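Local coordinates for protein putative TetR-family transcriptional regulator (Rhodococcus sp., PDB 2G3B) that probably acts as a DNA-binding transcriptional regulator of the TetR family, a homodimeric helical protein likely to repress transcription at its target sites, at residues R82-E87 / S127-A132; D131-A136 / G140-S145; E160-R165 / S178-A183; E96-W101 / G164-K169. All blocks are in the same frame, centred on the assembly; numbering follows the deposited sequence.

Contact 1. Residues R82-E87 / S127-A132; sequences RSLLGE and SEIADA
Ile129 reaches from helix 115-139 into the angle between Ser83 and Leu84 of helix 76-86, and its terminal methyl does all the touching. CD1 of Ile129 lies 3.3 Å from OG of Ser83 and 4.1 Å from CB of the same serine. The same CD1 also meets CD2 of Leu84 at 3.9 Å, the two side chains crossing at a slant. Ile129 gets there with CG1 beside its own backbone N (chi1 -63°). The serine turns OG beside its carbonyl carbon (chi1 166°), which brings the hydroxyl up to the methyl as a van der Waals neighbour. With the nearest CA atoms, those of Ser83 and Ile129, 8.0 Å apart, the reach of the isoleucine spans most of the interval to the small serine. This is interior helix-on-helix packing of the all-helical C-terminal domain of a TetR-type regulator: Met155 of helix 148-167 touches both Leu84 and Ile129, and Ala152 adds to the cover of the isoleucine. Beyond this largely apolar patch, Glu87 OE2 and Glu128 OE1 stay 6.2 Å apart; Arg66 forms salt bridges with both carboxylates and probably offsets their like charge.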
loop_
_atom_site.group_PDB
_atom_site.type_symbol
_atom_site.label_atom_id
_atom_site.label_comp_id
_atom_site.label_asym_id
_atom_site.label_seq_id
_atom_site.Cartn_x
_atom_site.Cartn_y
_atom_site.Cartn_z
ATOM N N ARG A 82 5.232 -8.276 18.003
ATOM C CA ARG A 82 4.250 -9.327 17.688
ATOM C C ARG A 82 3.133 -8.779 16.792
ATOM O O ARG A 82 2.683 -9.442 15.859
ATOM C CB ARG A 82 3.663 -9.903 18.967
ATOM C CG ARG A 82 2.462 -10.839 18.729
ATOM C CD ARG A 82 1.850 -11.306 20.061
ATOM N NE ARG A 82 2.903 -11.774 20.957
ATOM C CZ ARG A 82 3.247 -11.166 22.085
ATOM N NH1 ARG A 82 2.584 -10.077 22.487
ATOM N NH2 ARG A 82 4.242 -11.666 22.818
ATOM N N SER A 83 2.665 -7.577 17.123
ATOM C CA SER A 83 1.620 -6.945 16.360
ATOM C C SER A 83 2.031 -6.706 14.907
ATOM O O SER A 83 1.323 -7.162 13.983
ATOM C CB SER A 83 1.191 -5.646 17.017
ATOM O OG SER A 83 0.413 -4.930 16.078
ATOM N N LEU A 84 3.173 -6.032 14.709
ATOM C CA LEU A 84 3.627 -5.664 13.372
ATOM C C LEU A 84 4.028 -6.882 12.551
ATOM O O LEU A 84 3.630 -6.988 11.397
ATOM C CB LEU A 84 4.700 -4.586 13.386
ATOM C CG LEU A 84 4.159 -3.319 14.106
ATOM C CD1 LEU A 84 5.277 -2.413 14.548
ATOM C CD2 LEU A 84 3.138 -2.571 13.245
ATOM N N LEU A 85 4.706 -7.837 13.144
ATOM C CA LEU A 85 5.124 -9.035 12.375
ATOM C C LEU A 85 3.958 -9.974 12.080
ATOM O O LEU A 85 3.973 -10.684 11.068
ATOM C CB LEU A 85 6.298 -9.803 13.094
ATOM C CG LEU A 85 7.738 -9.456 12.602
ATOM C CD1 LEU A 85 8.010 -8.006 12.935
ATOM C CD2 LEU A 85 8.801 -10.341 13.281
ATOM N N GLY A 86 2.973 -10.014 12.983
ATOM C CA GLY A 86 1.781 -10.860 12.810
ATOM C C GLY A 86 1.005 -10.611 11.510
ATOM O O GLY A 86 0.261 -11.492 11.052
ATOM N N GLU A 87 1.196 -9.429 10.921
ATOM C CA GLU A 87 0.531 -8.999 9.661
ATOM C C GLU A 87 1.054 -9.675 8.396
ATOM O O GLU A 87 0.381 -9.727 7.328
ATOM C CB GLU A 87 0.747 -7.471 9.506
ATOM C CG GLU A 87 0.226 -6.612 10.658
ATOM C CD GLU A 87 -1.322 -6.636 10.760
ATOM O OE1 GLU A 87 -1.999 -6.936 9.768
ATOM O OE2 GLU A 87 -1.845 -6.348 11.842
ATOM N N SER A 127 -4.953 2.763 16.290
ATOM C CA SER A 127 -5.151 3.018 17.711
ATOM C C SER A 127 -4.534 1.962 18.610
ATOM O O SER A 127 -4.035 2.284 19.690
ATOM C CB SER A 127 -6.651 3.205 18.008
ATOM O OG SER A 127 -6.851 3.643 19.320
ATOM N N GLU A 128 -4.532 0.695 18.178
ATOM C CA GLU A 128 -3.879 -0.355 18.983
ATOM C C GLU A 128 -2.410 -0.058 19.072
ATOM O O GLU A 128 -1.804 -0.199 20.131
ATOM C CB GLU A 128 -3.996 -1.734 18.323
ATOM C CG GLU A 128 -5.365 -2.176 17.989
ATOM C CD GLU A 128 -5.355 -3.555 17.214
ATOM O OE1 GLU A 128 -4.282 -4.192 17.093
ATOM O OE2 GLU A 128 -6.405 -3.973 16.726
ATOM N N ILE A 129 -1.829 0.363 17.948
ATOM C CA ILE A 129 -0.411 0.682 17.902
ATOM C C ILE A 129 -0.095 1.974 18.661
ATOM O O ILE A 129 0.849 2.010 19.472
ATOM C CB ILE A 129 0.096 0.809 16.448
ATOM C CG1 ILE A 129 -0.035 -0.522 15.685
ATOM C CG2 ILE A 129 1.558 1.279 16.446
ATOM C CD1 ILE A 129 0.894 -1.637 16.261
ATOM N N ALA A 130 -0.870 3.041 18.421
ATOM C CA ALA A 130 -0.709 4.289 19.194
ATOM C C ALA A 130 -0.806 4.025 20.688
ATOM O O ALA A 130 -0.006 4.528 21.456
ATOM C CB ALA A 130 -1.776 5.325 18.787
ATOM N N ASP A 131 -1.810 3.273 21.127
ATOM C CA ASP A 131 -1.956 3.055 22.560
ATOM C C ASP A 131 -0.736 2.349 23.138
ATOM O O ASP A 131 -0.288 2.671 24.230
ATOM C CB ASP A 131 -3.207 2.237 22.858
ATOM C CG ASP A 131 -3.422 2.028 24.351
ATOM O OD1 ASP A 131 -3.535 3.019 25.107
ATOM O OD2 ASP A 131 -3.511 0.875 24.792
ATOM N N ALA A 132 -0.227 1.356 22.409
ATOM C CA ALA A 132 0.981 0.660 22.838
ATOM C C ALA A 132 2.116 1.626 23.063
ATOM O O ALA A 132 2.807 1.568 24.101
ATOM C CB ALA A 132 1.370 -0.460 21.800
#

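Contact 2. Residues D131-A136 / G140-S145; sequences DAIVQA and GEISRS
Two backbone N-H groups, those of Gly140 and Glu141, converge on the carbonyl oxygen of Ala136. Both bonds are weak because they are bent rather than long: Glu141 N to Ala136 O is 2.9 Å with an angle of only 125° at the hydrogen, and Gly140 N approaches the same oxygen, also at 2.9 Å, just as obliquely. Thr139 OG1 lies within hydrogen-bonding reach of both this oxygen and OE1 of Glu141, its single proton probably shared or alternating between them. OE2 of that glutamate takes the backbone N of Ala76, which ties the turn to the start of helix 76-86. Within helix 115-139, Gln135 NE2 reaches back one turn to Asp131 OD1 at 2.9 Å, in the plane of its own amide but tilted from that of the carboxylate. The whole is a helix C-terminus: helix 115-139 ends just before Gly140, the first residue to leave helical angles, whose positive phi of 85° suits a residue without a side chain and swings the chain into the loop before helix 148-167. Ile142 then folds back over the last turns. With CG1 beside its backbone N (chi1 -66°), it lays CG1 3.8 Å and CD1 3.9 Å from CB of Ala136, the methyl being met by two successive carbons. CD1 continues to CG1 of Ile133 at 4.2 Å, one turn earlier. CB of Glu141, which is partly exposed, sits 4.1 Å from CB of Ala136. On the buried side Ile133 also touches Thr151 of helix 148-167.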
loop_
_atom_site.group_PDB
_atom_site.type_symbol
_atom_site.label_atom_id
_atom_site.label_comp_id
_atom_site.label_asym_id
_atom_site.label_seq_id
_atom_site.Cartn_x
_atom_site.Cartn_y
_atom_site.Cartn_z
ATOM N N ASP A 131 -1.810 3.273 21.127
ATOM C CA ASP A 131 -1.956 3.055 22.560
ATOM C C ASP A 131 -0.736 2.349 23.138
ATOM O O ASP A 131 -0.288 2.671 24.230
ATOM C CB ASP A 131 -3.207 2.237 22.858
ATOM C CG ASP A 131 -3.422 2.028 24.351
ATOM O OD1 ASP A 131 -3.535 3.019 25.107
ATOM O OD2 ASP A 131 -3.511 0.875 24.792
ATOM N N ALA A 132 -0.227 1.356 22.409
ATOM C CA ALA A 132 0.981 0.660 22.838
ATOM C C ALA A 132 2.116 1.626 23.063
ATOM O O ALA A 132 2.807 1.568 24.101
ATOM C CB ALA A 132 1.370 -0.460 21.800
ATOM N N ILE A 133 2.319 2.523 22.098
ATOM C CA ILE A 133 3.409 3.547 22.175
ATOM C C ILE A 133 3.196 4.513 23.364
ATOM O O ILE A 133 4.142 4.809 24.137
ATOM C CB ILE A 133 3.531 4.350 20.839
ATOM C CG1 ILE A 133 3.987 3.431 19.692
ATOM C CG2 ILE A 133 4.494 5.584 21.022
ATOM C CD1 ILE A 133 3.757 4.017 18.288
ATOM N N VAL A 134 1.970 5.029 23.534
ATOM C CA VAL A 134 1.692 5.931 24.698
ATOM C C VAL A 134 1.958 5.230 26.031
ATOM O O VAL A 134 2.504 5.835 26.987
ATOM C CB VAL A 134 0.197 6.426 24.759
ATOM C CG1 VAL A 134 0.030 7.413 25.928
ATOM C CG2 VAL A 134 -0.245 7.096 23.439
ATOM N N GLN A 135 1.527 3.972 26.124
ATOM C CA GLN A 135 1.694 3.207 27.387
ATOM C C GLN A 135 3.193 3.100 27.661
ATOM O O GLN A 135 3.671 3.317 28.767
ATOM C CB GLN A 135 1.064 1.790 27.285
ATOM C CG GLN A 135 -0.525 1.721 27.220
ATOM C CD GLN A 135 -1.244 2.640 28.232
ATOM O OE1 GLN A 135 -0.832 2.760 29.400
ATOM N NE2 GLN A 135 -2.352 3.262 27.791
ATOM N N ALA A 136 3.936 2.797 26.613
ATOM C CA ALA A 136 5.393 2.607 26.720
ATOM C C ALA A 136 6.130 3.929 26.989
ATOM O O ALA A 136 7.204 3.949 27.568
ATOM C CB ALA A 136 5.931 1.940 25.433
ATOM N N GLY A 140 8.568 4.582 30.008
ATOM C CA GLY A 140 9.891 4.936 29.480
ATOM C C GLY A 140 10.581 3.894 28.600
ATOM O O GLY A 140 11.797 3.976 28.355
ATOM N N GLU A 141 9.833 2.912 28.112
ATOM C CA GLU A 141 10.387 1.932 27.147
ATOM C C GLU A 141 10.637 2.536 25.750
ATOM O O GLU A 141 11.381 1.976 24.932
ATOM C CB GLU A 141 9.478 0.709 27.045
ATOM C CG GLU A 141 9.254 0.009 28.389
ATOM C CD GLU A 141 8.182 -1.060 28.314
ATOM O OE1 GLU A 141 7.027 -0.803 28.741
ATOM O OE2 GLU A 141 8.492 -2.158 27.803
ATOM N N ILE A 142 10.023 3.685 25.488
ATOM C CA ILE A 142 10.168 4.352 24.207
ATOM C C ILE A 142 10.514 5.817 24.420
ATOM O O ILE A 142 10.055 6.431 25.387
ATOM C CB ILE A 142 8.865 4.249 23.352
ATOM C CG1 ILE A 142 8.604 2.796 22.944
ATOM C CG2 ILE A 142 8.988 5.123 22.105
ATOM C CD1 ILE A 142 7.489 2.583 21.881
ATOM N N SER A 143 11.329 6.362 23.517
ATOM C CA SER A 143 11.588 7.804 23.457
ATOM C C SER A 143 10.284 8.582 23.589
ATOM O O SER A 143 9.307 8.335 22.839
ATOM C CB SER A 143 12.242 8.179 22.119
ATOM O OG SER A 143 12.392 9.586 22.030
ATOM N N ARG A 144 10.272 9.502 24.546
ATOM C CA ARG A 144 9.148 10.399 24.722
ATOM C C ARG A 144 9.121 11.409 23.574
ATOM O O ARG A 144 8.220 12.235 23.490
ATOM C CB ARG A 144 9.215 11.094 26.092
ATOM N N SER A 145 10.109 11.319 22.682
ATOM C CA SER A 145 10.211 12.192 21.518
ATOM C C SER A 145 9.148 11.839 20.461
ATOM O O SER A 145 8.583 12.723 19.810
ATOM C CB SER A 145 11.618 12.105 20.899
ATOM O OG SER A 145 11.692 11.033 19.935
#

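Contact 3. Residues E160-R165 / S178-A183; sequences EGLSGR and SHLLGA
His179 is the first residue of 178-183 to meet helix 148-167, and it does so with the edge of its imidazole. CD2 of the ring stands 4.4 Å from CD2 of Leu162, the methyl lying near the ring plane rather than over a face, so this is a loose apolar touch that makes no use of the ring nitrogens. Next comes Leu180, which carries the closer contact. Its CG is 3.8 Å from CD1 of Leu162, and its CD2 lies 3.9 Å from the same methyl. The two leucines run past each other in opposite directions, each overlapping the flank of the other. Leu180 holds CG beside its backbone N (chi1 -78°), a turn that brings the isobutyl end closer to Leu162 than its CB bond alone would suggest. The two branches of Leu162 are thus divided: CD1 goes to the leucine, CD2 to the histidine. Helices 148-167 and 173-188 are the last two of the chain and, as in other TetR-family proteins, probably supply the dimer's four-helix bundle. Leu162 also packs on Ala157 of the second subunit and His179 on its Thr154, while Glu160 and Arg165 form reciprocal salt bridges with Arg165 and Glu160 of that subunit. Between the two segments themselves no hydrogen bond forms, which implies that these helices are held here by the fit of buried leucines and the edge of an imidazole, while the charged side chains of 160-165 turn to other partners, Arg105 of the same chain and the second subunit among them.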
loop_
_atom_site.group_PDB
_atom_site.type_symbol
_atom_site.label_atom_id
_atom_site.label_comp_id
_atom_site.label_asym_id
_atom_site.label_seq_id
_atom_site.Cartn_x
_atom_site.Cartn_y
_atom_site.Cartn_z
ATOM N N GLU A 160 1.314 -1.841 5.306
ATOM C CA GLU A 160 0.533 -1.894 4.078
ATOM C C GLU A 160 1.420 -1.812 2.817
ATOM O O GLU A 160 1.197 -2.515 1.859
ATOM C CB GLU A 160 -0.479 -0.716 4.082
ATOM C CG GLU A 160 -1.708 -1.003 4.996
ATOM C CD GLU A 160 -2.854 -0.025 4.696
ATOM O OE1 GLU A 160 -3.242 0.127 3.509
ATOM O OE2 GLU A 160 -3.367 0.602 5.626
ATOM N N GLY A 161 2.406 -0.927 2.831
ATOM C CA GLY A 161 3.329 -0.817 1.682
ATOM C C GLY A 161 4.152 -2.084 1.484
ATOM O O GLY A 161 4.319 -2.539 0.327
ATOM N N LEU A 162 4.686 -2.641 2.572
ATOM C CA LEU A 162 5.421 -3.899 2.447
ATOM C C LEU A 162 4.513 -5.007 1.970
ATOM O O LEU A 162 4.940 -5.817 1.157
ATOM C CB LEU A 162 6.034 -4.324 3.785
ATOM C CG LEU A 162 7.234 -3.437 4.211
ATOM C CD1 LEU A 162 7.629 -3.715 5.653
ATOM C CD2 LEU A 162 8.436 -3.672 3.279
ATOM N N SER A 163 3.298 -5.069 2.532
ATOM C CA SER A 163 2.325 -6.117 2.139
ATOM C C SER A 163 1.964 -6.040 0.653
ATOM O O SER A 163 1.832 -7.074 -0.004
ATOM C CB SER A 163 1.052 -6.019 2.971
ATOM O OG SER A 163 1.403 -6.254 4.357
ATOM N N GLY A 164 1.856 -4.820 0.124
ATOM C CA GLY A 164 1.548 -4.653 -1.312
ATOM C C GLY A 164 2.636 -5.293 -2.167
ATOM O O GLY A 164 2.337 -5.926 -3.191
ATOM N N ARG A 165 3.907 -5.110 -1.794
ATOM C CA ARG A 165 5.020 -5.721 -2.532
ATOM C C ARG A 165 5.094 -7.230 -2.322
ATOM O O ARG A 165 5.399 -8.009 -3.235
ATOM C CB ARG A 165 6.318 -5.073 -2.020
ATOM C CG ARG A 165 6.438 -3.586 -2.462
ATOM C CD ARG A 165 7.896 -3.145 -2.369
ATOM N NE ARG A 165 7.961 -1.676 -2.590
ATOM C CZ ARG A 165 8.928 -0.904 -2.113
ATOM N NH1 ARG A 165 9.887 -1.468 -1.367
ATOM N NH2 ARG A 165 8.926 0.409 -2.383
ATOM N N SER A 178 11.888 -9.168 8.435
ATOM C CA SER A 178 13.164 -8.677 8.923
ATOM C C SER A 178 13.106 -7.175 8.837
ATOM O O SER A 178 13.611 -6.512 9.732
ATOM C CB SER A 178 14.327 -9.122 8.046
ATOM O OG SER A 178 15.557 -8.675 8.659
ATOM N N HIS A 179 12.505 -6.608 7.763
ATOM C CA HIS A 179 12.544 -5.103 7.648
ATOM C C HIS A 179 11.671 -4.452 8.716
ATOM O O HIS A 179 12.002 -3.371 9.259
ATOM C CB HIS A 179 12.035 -4.627 6.277
ATOM C CG HIS A 179 12.833 -5.112 5.098
ATOM N ND1 HIS A 179 14.143 -5.519 5.190
ATOM C CD2 HIS A 179 12.485 -5.264 3.792
ATOM C CE1 HIS A 179 14.564 -5.924 4.009
ATOM N NE2 HIS A 179 13.596 -5.724 3.137
ATOM N N LEU A 180 10.539 -5.089 9.017
ATOM C CA LEU A 180 9.676 -4.596 10.097
ATOM C C LEU A 180 10.396 -4.635 11.426
ATOM O O LEU A 180 10.279 -3.709 12.242
ATOM C CB LEU A 180 8.365 -5.405 10.216
ATOM C CG LEU A 180 7.292 -5.071 9.168
ATOM C CD1 LEU A 180 6.191 -6.129 9.240
ATOM C CD2 LEU A 180 6.701 -3.712 9.423
ATOM N N LEU A 181 11.166 -5.697 11.652
ATOM C CA LEU A 181 11.962 -5.749 12.892
ATOM C C LEU A 181 12.947 -4.630 12.942
ATOM O O LEU A 181 13.163 -4.061 14.016
ATOM C CB LEU A 181 12.751 -7.063 12.986
ATOM C CG LEU A 181 12.072 -8.330 13.467
ATOM C CD1 LEU A 181 13.058 -9.543 13.295
ATOM C CD2 LEU A 181 11.594 -8.210 14.936
ATOM N N GLY A 182 13.618 -4.352 11.827
ATOM C CA GLY A 182 14.671 -3.277 11.838
ATOM C C GLY A 182 13.992 -1.924 12.074
ATOM O O GLY A 182 14.490 -1.100 12.850
ATOM N N ALA A 183 12.838 -1.691 11.437
ATOM C CA ALA A 183 12.058 -0.460 11.707
ATOM C C ALA A 183 11.711 -0.240 13.196
ATOM O O ALA A 183 11.952 0.859 13.751
ATOM C CB ALA A 183 10.818 -0.417 10.846
#

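Contact 4. Residues E96-W101 / G164-K169; sequences ENSLAW and GRWLCK
The C-terminal turn of helix 148-167, closed by a Schellman motif, rests on helix 92-110 through Trp166 and Leu167, which meet Ser98 and Leu99. Ser98 OG is shared between the two: it lies in the plane of the indole at its edge, 3.6 Å from CZ3 of Trp166, and also 3.6 Å from CD1 of Leu167. Trp166 has CG beside its carbonyl carbon (chi1 176°), which carries the six-membered ring out to the serine, while its NE1 is hydrogen-bonded to Thr173. In the Schellman motif Lys169, with positive phi, is the C-prime residue, Lys169 N bonding to Trp166 O and Glu170 N to Arg165 O. Leu167 lies just before Cys168 and this C-prime lysine, its other methyl, CD2, 3.7 Å from CD2 of Leu99 where the two leucines cross. Cutting Leu167 back to an alanine is likely to open a gap beside Leu99 and to leave the Ser98 hydroxyl without its methyl neighbour. Helix 92-110 also leans on the N-terminal region: Leu99 touches Ala17 of helix 2-23, and Glu96 is salt-bridged to Arg61. Val109 of the second subunit packs on Leu99 as well.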
loop_
_atom_site.group_PDB
_atom_site.type_symbol
_atom_site.label_atom_id
_atom_site.label_comp_id
_atom_site.label_asym_id
_atom_site.label_seq_id
_atom_site.Cartn_x
_atom_site.Cartn_y
_atom_site.Cartn_z
ATOM N N GLU A 96 -4.821 -14.387 3.069
ATOM C CA GLU A 96 -6.143 -13.957 2.604
ATOM C C GLU A 96 -6.541 -12.601 3.171
ATOM O O GLU A 96 -7.043 -11.757 2.434
ATOM C CB GLU A 96 -7.187 -15.002 2.923
ATOM C CG GLU A 96 -8.506 -14.634 2.243
ATOM C CD GLU A 96 -9.609 -15.495 2.696
ATOM O OE1 GLU A 96 -10.091 -15.274 3.819
ATOM O OE2 GLU A 96 -9.952 -16.432 1.956
ATOM N N ASN A 97 -6.367 -12.380 4.466
ATOM C CA ASN A 97 -6.726 -11.082 5.065
ATOM C C ASN A 97 -5.997 -9.970 4.334
ATOM O O ASN A 97 -6.540 -8.917 4.069
ATOM C CB ASN A 97 -6.141 -10.930 6.502
ATOM C CG ASN A 97 -7.054 -11.467 7.567
ATOM O OD1 ASN A 97 -8.238 -11.773 7.296
ATOM N ND2 ASN A 97 -6.516 -11.588 8.826
ATOM N N SER A 98 -4.714 -10.239 4.072
ATOM C CA SER A 98 -3.832 -9.289 3.419
ATOM C C SER A 98 -4.241 -8.968 1.972
ATOM O O SER A 98 -4.292 -7.779 1.597
ATOM C CB SER A 98 -2.391 -9.800 3.564
ATOM O OG SER A 98 -1.543 -8.839 3.029
ATOM N N LEU A 99 -4.580 -10.005 1.176
ATOM C CA LEU A 99 -5.122 -9.822 -0.143
ATOM C C LEU A 99 -6.396 -8.990 -0.145
ATOM O O LEU A 99 -6.524 -8.096 -0.992
ATOM C CB LEU A 99 -5.412 -11.165 -0.861
ATOM C CG LEU A 99 -4.200 -11.992 -1.227
ATOM C CD1 LEU A 99 -4.635 -13.487 -1.412
ATOM C CD2 LEU A 99 -3.545 -11.358 -2.529
ATOM N N ALA A 100 -7.339 -9.312 0.747
ATOM C CA ALA A 100 -8.645 -8.617 0.828
ATOM C C ALA A 100 -8.431 -7.162 1.223
ATOM O O ALA A 100 -8.975 -6.277 0.589
ATOM C CB ALA A 100 -9.570 -9.306 1.819
ATOM N N TRP A 101 -7.539 -6.907 2.193
ATOM C CA TRP A 101 -7.262 -5.542 2.605
ATOM C C TRP A 101 -6.611 -4.769 1.455
ATOM O O TRP A 101 -6.977 -3.640 1.192
ATOM C CB TRP A 101 -6.332 -5.552 3.834
ATOM C CG TRP A 101 -6.180 -4.253 4.450
ATOM C CD1 TRP A 101 -5.190 -3.315 4.193
ATOM C CD2 TRP A 101 -7.019 -3.695 5.463
ATOM N NE1 TRP A 101 -5.409 -2.208 4.990
ATOM C CE2 TRP A 101 -6.514 -2.414 5.772
ATOM C CE3 TRP A 101 -8.185 -4.133 6.108
ATOM C CZ2 TRP A 101 -7.114 -1.579 6.741
ATOM C CZ3 TRP A 101 -8.778 -3.306 7.057
ATOM C CH2 TRP A 101 -8.230 -2.040 7.364
ATOM N N GLY A 164 1.856 -4.820 0.124
ATOM C CA GLY A 164 1.548 -4.653 -1.312
ATOM C C GLY A 164 2.636 -5.293 -2.167
ATOM O O GLY A 164 2.337 -5.926 -3.191
ATOM N N ARG A 165 3.907 -5.110 -1.794
ATOM C CA ARG A 165 5.020 -5.721 -2.532
ATOM C C ARG A 165 5.094 -7.230 -2.322
ATOM O O ARG A 165 5.399 -8.009 -3.235
ATOM C CB ARG A 165 6.318 -5.073 -2.020
ATOM C CG ARG A 165 6.438 -3.586 -2.462
ATOM C CD ARG A 165 7.896 -3.145 -2.369
ATOM N NE ARG A 165 7.961 -1.676 -2.590
ATOM C CZ ARG A 165 8.928 -0.904 -2.113
ATOM N NH1 ARG A 165 9.887 -1.468 -1.367
ATOM N NH2 ARG A 165 8.926 0.409 -2.383
ATOM N N TRP A 166 4.772 -7.625 -1.101
ATOM C CA TRP A 166 4.801 -9.037 -0.704
ATOM C C TRP A 166 3.805 -9.843 -1.533
ATOM O O TRP A 166 4.135 -10.924 -1.997
ATOM C CB TRP A 166 4.444 -9.127 0.768
ATOM C CG TRP A 166 4.320 -10.524 1.361
ATOM C CD1 TRP A 166 5.271 -11.541 1.350
ATOM C CD2 TRP A 166 3.253 -10.979 2.191
ATOM N NE1 TRP A 166 4.810 -12.609 2.106
ATOM C CE2 TRP A 166 3.569 -12.299 2.608
ATOM C CE3 TRP A 166 2.016 -10.411 2.582
ATOM C CZ2 TRP A 166 2.697 -13.067 3.430
ATOM C CZ3 TRP A 166 1.158 -11.139 3.372
ATOM C CH2 TRP A 166 1.500 -12.488 3.789
ATOM N N LEU A 167 2.607 -9.301 -1.685
ATOM C CA LEU A 167 1.565 -9.938 -2.462
ATOM C C LEU A 167 1.806 -10.019 -3.978
ATOM O O LEU A 167 1.158 -10.842 -4.657
ATOM C CB LEU A 167 0.225 -9.275 -2.156
ATOM C CG LEU A 167 -0.267 -9.369 -0.714
ATOM C CD1 LEU A 167 -1.424 -8.366 -0.509
ATOM C CD2 LEU A 167 -0.649 -10.838 -0.368
ATOM N N CYS A 168 2.683 -9.159 -4.519
ATOM C CA CYS A 168 3.186 -9.213 -5.907
ATOM C C CYS A 168 4.409 -10.124 -6.058
ATOM O O CYS A 168 5.095 -10.101 -7.098
ATOM C CB CYS A 168 3.711 -7.794 -6.316
ATOM S SG CYS A 168 2.474 -6.574 -6.442
ATOM N N LYS A 169 4.777 -10.826 -4.979
ATOM C CA LYS A 169 6.017 -11.598 -4.866
ATOM C C LYS A 169 7.282 -10.811 -5.124
ATOM O O LYS A 169 8.279 -11.380 -5.540
ATOM C CB LYS A 169 5.993 -12.831 -5.794
ATOM C CG LYS A 169 4.697 -13.652 -5.706
ATOM C CD LYS A 169 4.752 -14.609 -4.541
ATOM C CE LYS A 169 3.572 -15.595 -4.551
ATOM N NZ LYS A 169 3.909 -16.998 -5.101
#

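Overall arrangement
Contacts 1 and 3 are buried and largely apolar, whereas contact 4 is only partly buried and contact 2, though its touching residues are mostly buried, has its centre about 23 Å from that of the chain, the farthest of the four. Contacts 1 and 2 share helix 115-139, one using its middle and the other its end; contacts 3 and 4 share helix 148-167 and both reach the second subunit. Leu84 and Leu85 pack on Leu180, joining contact 1 to contact 3, and Ser163 on Ser98 joins contact 3 to contact 4. Backbone hydrogen bonds cross between segments in contact 2 alone, where a helix ends; the others interlock side chains of separate helices.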